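Local coordinates for endosialidase (Enterobacteria phage phi92, PDB 4HIZ), which probably hydrolyses polysialic acid internally, at alpha-2,8 and alpha-2,9 linkages, with a sialidase-type catalytic domain, at residues G152-R157 against I298-Y303. Sequence-based numbering, arbitrary orientation.
Sequences GVCGNR and IDDDNY
G155 is gripped at both ends of its backbone by side chains from 298-303, an instructive case of one hairpin tip docking on the neighbouring loop through peptide groups. Two direct hydrogen bonds do the work. D300 OD1 accepts from G155 N at 2.9 Å, almost straight (173°), through its anti lone pair; Y303 OH donates to G155 O at 2.6 Å, lying in the carbonyl plane on a lone pair. Water extends the polar side: one molecule donates to both V153 O and D300 OD1, while a second accepts from N156 N and gives only a weak bond to D300 OD1.

With CG anti to its carbonyl carbon (chi1 -66°), Y303 turns the edge of its ring to G155 O, with CE2 3.4 Å from C154 O, which approaches obliquely. The sulfur of C154 sits obliquely to that ring, SG 4.8 Å from its centroid, while D300 O of the ring's own turn lies over the centre of one face. G155, at positive phi (54°), brings its CA to 3.7 Å from Y303 CZ.

The type I' turn C154-R157 joins strands 144-154 and 157-166, and the type I turn D300-Y303 lies between 291-297 and 304-311: a contact between hairpin loops of two four-stranded antiparallel sheets, two blades of the sialidase beta-propeller.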
ATOM      1  N   GLY A 152       9.806 -26.746   9.892  1.00 11.14           N
ATOM      2  CA  GLY A 152       8.611 -27.478   9.485  1.00 11.89           C
ATOM      3  C   GLY A 152       7.746 -27.787  10.692  1.00 12.64           C
ATOM      4  O   GLY A 152       7.941 -27.243  11.787  1.00 13.63           O
ATOM      5  N   VAL A 153       6.776 -28.669  10.479  1.00 11.73           N
ATOM      6  CA  VAL A 153       5.774 -28.978  11.517  1.00 11.42           C
ATOM      7  C   VAL A 153       5.882 -30.458  11.843  1.00 11.80           C
ATOM      8  O   VAL A 153       5.972 -31.298  10.933  1.00 12.94           O
ATOM      9  CB  VAL A 153       4.350 -28.664  11.012  1.00 12.54           C
ATOM     10  CG1 VAL A 153       3.294 -29.097  12.064  1.00 13.58           C
ATOM     11  CG2 VAL A 153       4.221 -27.163  10.697  1.00 13.58           C
ATOM     12  N   CYS A 154       5.879 -30.773  13.143  1.00 11.62           N
ATOM     13  CA  CYS A 154       5.835 -32.165  13.566  1.00 13.19           C
ATOM     14  C   CYS A 154       4.926 -32.223  14.776  1.00 13.60           C
ATOM     15  O   CYS A 154       5.110 -31.463  15.723  1.00 14.15           O
ATOM     16  CB  CYS A 154       7.248 -32.637  13.931  1.00 13.32           C
ATOM     17  SG  CYS A 154       7.258 -34.420  14.363  1.00 15.39           S
ATOM     18  N   GLY A 155       3.953 -33.127  14.750  1.00 13.95           N
ATOM     19  CA  GLY A 155       3.110 -33.336  15.922  1.00 14.64           C
ATOM     20  C   GLY A 155       2.445 -32.061  16.437  1.00 14.09           C
ATOM     21  O   GLY A 155       2.457 -31.782  17.650  1.00 15.23           O
ATOM     22  N   ASN A 156       1.867 -31.287  15.518  1.00 12.69           N
ATOM     23  CA  ASN A 156       1.230 -30.002  15.856  1.00 12.62           C
ATOM     24  C   ASN A 156       2.125 -28.964  16.547  1.00 12.52           C
ATOM     25  O   ASN A 156       1.616 -28.055  17.207  1.00 13.93           O
ATOM     26  CB  ASN A 156      -0.083 -30.243  16.649  1.00 13.25           C
ATOM     27  CG  ASN A 156      -1.087 -30.982  15.814  1.00 14.48           C
ATOM     28  OD1 ASN A 156      -1.321 -30.599  14.650  1.00 15.71           O
ATOM     29  ND2 ASN A 156      -1.669 -32.068  16.357  1.00 14.46           N
ATOM     30  N   ARG A 157       3.443 -29.079  16.373  1.00 11.69           N
ATOM     31  CA  ARG A 157       4.348 -28.012  16.786  1.00 12.51           C
ATOM     32  C   ARG A 157       5.174 -27.529  15.597  1.00 12.37           C
ATOM     33  O   ARG A 157       5.540 -28.326  14.707  1.00 13.16           O
ATOM     34  CB  ARG A 157       5.339 -28.518  17.846  1.00 12.56           C
ATOM     35  CG  ARG A 157       4.667 -29.043  19.139  1.00 12.39           C
ATOM     36  CD  ARG A 157       5.714 -29.396  20.238  1.00 12.95           C
ATOM     37  NE  ARG A 157       6.499 -28.227  20.632  1.00 13.63           N
ATOM     38  CZ  ARG A 157       6.098 -27.292  21.497  1.00 14.71           C
ATOM     39  NH1 ARG A 157       4.916 -27.383  22.101  1.00 14.71           N
ATOM     40  NH2 ARG A 157       6.902 -26.274  21.793  1.00 15.20           N
ATOM     41  N   ILE A 298       9.366 -38.138  10.114  1.00 15.12           N
ATOM     42  CA  ILE A 298       9.339 -39.581   9.920  1.00 16.50           C
ATOM     43  C   ILE A 298       8.130 -40.156  10.687  1.00 16.94           C
ATOM     44  O   ILE A 298       7.426 -41.020  10.170  1.00 17.75           O
ATOM     45  CB  ILE A 298      10.663 -40.201  10.398  1.00 19.60           C
ATOM     46  CG1 ILE A 298      11.777 -39.854   9.395  1.00 24.19           C
ATOM     47  CG2 ILE A 298      10.523 -41.739  10.604  1.00 20.21           C
ATOM     48  CD1 ILE A 298      13.084 -39.613  10.029  1.00 28.25           C
ATOM     49  N   ASP A 299       7.877 -39.670  11.908  1.00 16.40           N
ATOM     50  CA  ASP A 299       6.728 -40.137  12.694  1.00 18.66           C
ATOM     51  C   ASP A 299       6.167 -38.944  13.487  1.00 18.99           C
ATOM     52  O   ASP A 299       6.806 -38.476  14.433  1.00 18.66           O
ATOM     53  CB  ASP A 299       7.218 -41.244  13.647  1.00 21.81           C
ATOM     54  CG  ASP A 299       6.090 -41.949  14.425  1.00 27.86           C
ATOM     55  OD1 ASP A 299       5.079 -41.337  14.781  1.00 27.23           O
ATOM     56  OD2 ASP A 299       6.253 -43.146  14.752  1.00 33.36           O
ATOM     57  N   ASP A 300       4.987 -38.453  13.114  1.00 20.40           N
ATOM     58  CA  ASP A 300       4.420 -37.269  13.779  1.00 24.50           C
ATOM     59  C   ASP A 300       4.135 -37.505  15.264  1.00 23.90           C
ATOM     60  O   ASP A 300       4.503 -36.687  16.122  1.00 24.81           O
ATOM     61  CB  ASP A 300       3.104 -36.849  13.140  1.00 29.59           C
ATOM     62  CG  ASP A 300       3.280 -35.839  12.059  1.00 30.90           C
ATOM     63  OD1 ASP A 300       3.736 -34.692  12.326  1.00 22.71           O
ATOM     64  OD2 ASP A 300       2.934 -36.209  10.918  1.00 38.14           O
ATOM     65  N   ASP A 301       3.490 -38.623  15.567  1.00 22.27           N
ATOM     66  CA  ASP A 301       3.069 -38.889  16.937  1.00 23.42           C
ATOM     67  C   ASP A 301       4.241 -39.070  17.905  1.00 21.82           C
ATOM     68  O   ASP A 301       4.118 -38.789  19.106  1.00 22.64           O
ATOM     69  CB  ASP A 301       2.225 -40.155  16.975  1.00 28.19           C
ATOM     70  CG  ASP A 301       0.881 -39.968  16.326  1.00 35.08           C
ATOM     71  OD1 ASP A 301       0.468 -38.811  16.108  1.00 34.45           O
ATOM     72  OD2 ASP A 301       0.237 -40.986  16.042  1.00 41.39           O
ATOM     73  N   ASN A 302       5.367 -39.551  17.386  1.00 19.54           N
ATOM     74  CA  ASN A 302       6.526 -39.811  18.234  1.00 20.15           C
ATOM     75  C   ASN A 302       7.642 -38.801  18.064  1.00 18.00           C
ATOM     76  O   ASN A 302       8.718 -38.949  18.669  1.00 18.38           O
ATOM     77  CB  ASN A 302       7.023 -41.224  17.988  1.00 23.76           C
ATOM     78  CG  ASN A 302       6.017 -42.255  18.468  1.00 29.60           C
ATOM     79  OD1 ASN A 302       5.617 -42.242  19.634  1.00 28.89           O
ATOM     80  ND2 ASN A 302       5.557 -43.112  17.562  1.00 34.42           N
ATOM     81  N   TYR A 303       7.352 -37.765  17.268  1.00 15.77           N
ATOM     82  CA  TYR A 303       8.266 -36.637  17.097  1.00 15.09           C
ATOM     83  C   TYR A 303       9.606 -37.122  16.577  1.00 14.87           C
ATOM     84  O   TYR A 303      10.676 -36.718  17.043  1.00 17.03           O
ATOM     85  CB  TYR A 303       8.410 -35.816  18.385  1.00 14.90           C
ATOM     86  CG  TYR A 303       7.106 -35.142  18.710  1.00 14.77           C
ATOM     87  CD1 TYR A 303       6.115 -35.830  19.415  1.00 16.33           C
ATOM     88  CD2 TYR A 303       6.834 -33.850  18.256  1.00 14.69           C
ATOM     89  CE1 TYR A 303       4.904 -35.254  19.695  1.00 16.88           C
ATOM     90  CE2 TYR A 303       5.598 -33.255  18.515  1.00 14.71           C
ATOM     91  CZ  TYR A 303       4.640 -33.965  19.239  1.00 15.57           C
ATOM     92  OH  TYR A 303       3.405 -33.395  19.502  1.00 15.79           O
TER
HETATM   93  O   HOH W   1       3.698 -32.923  10.346  1.00 32.84           O
HETATM   94  O   HOH W   2       1.354 -32.264  12.823  1.00 23.22           O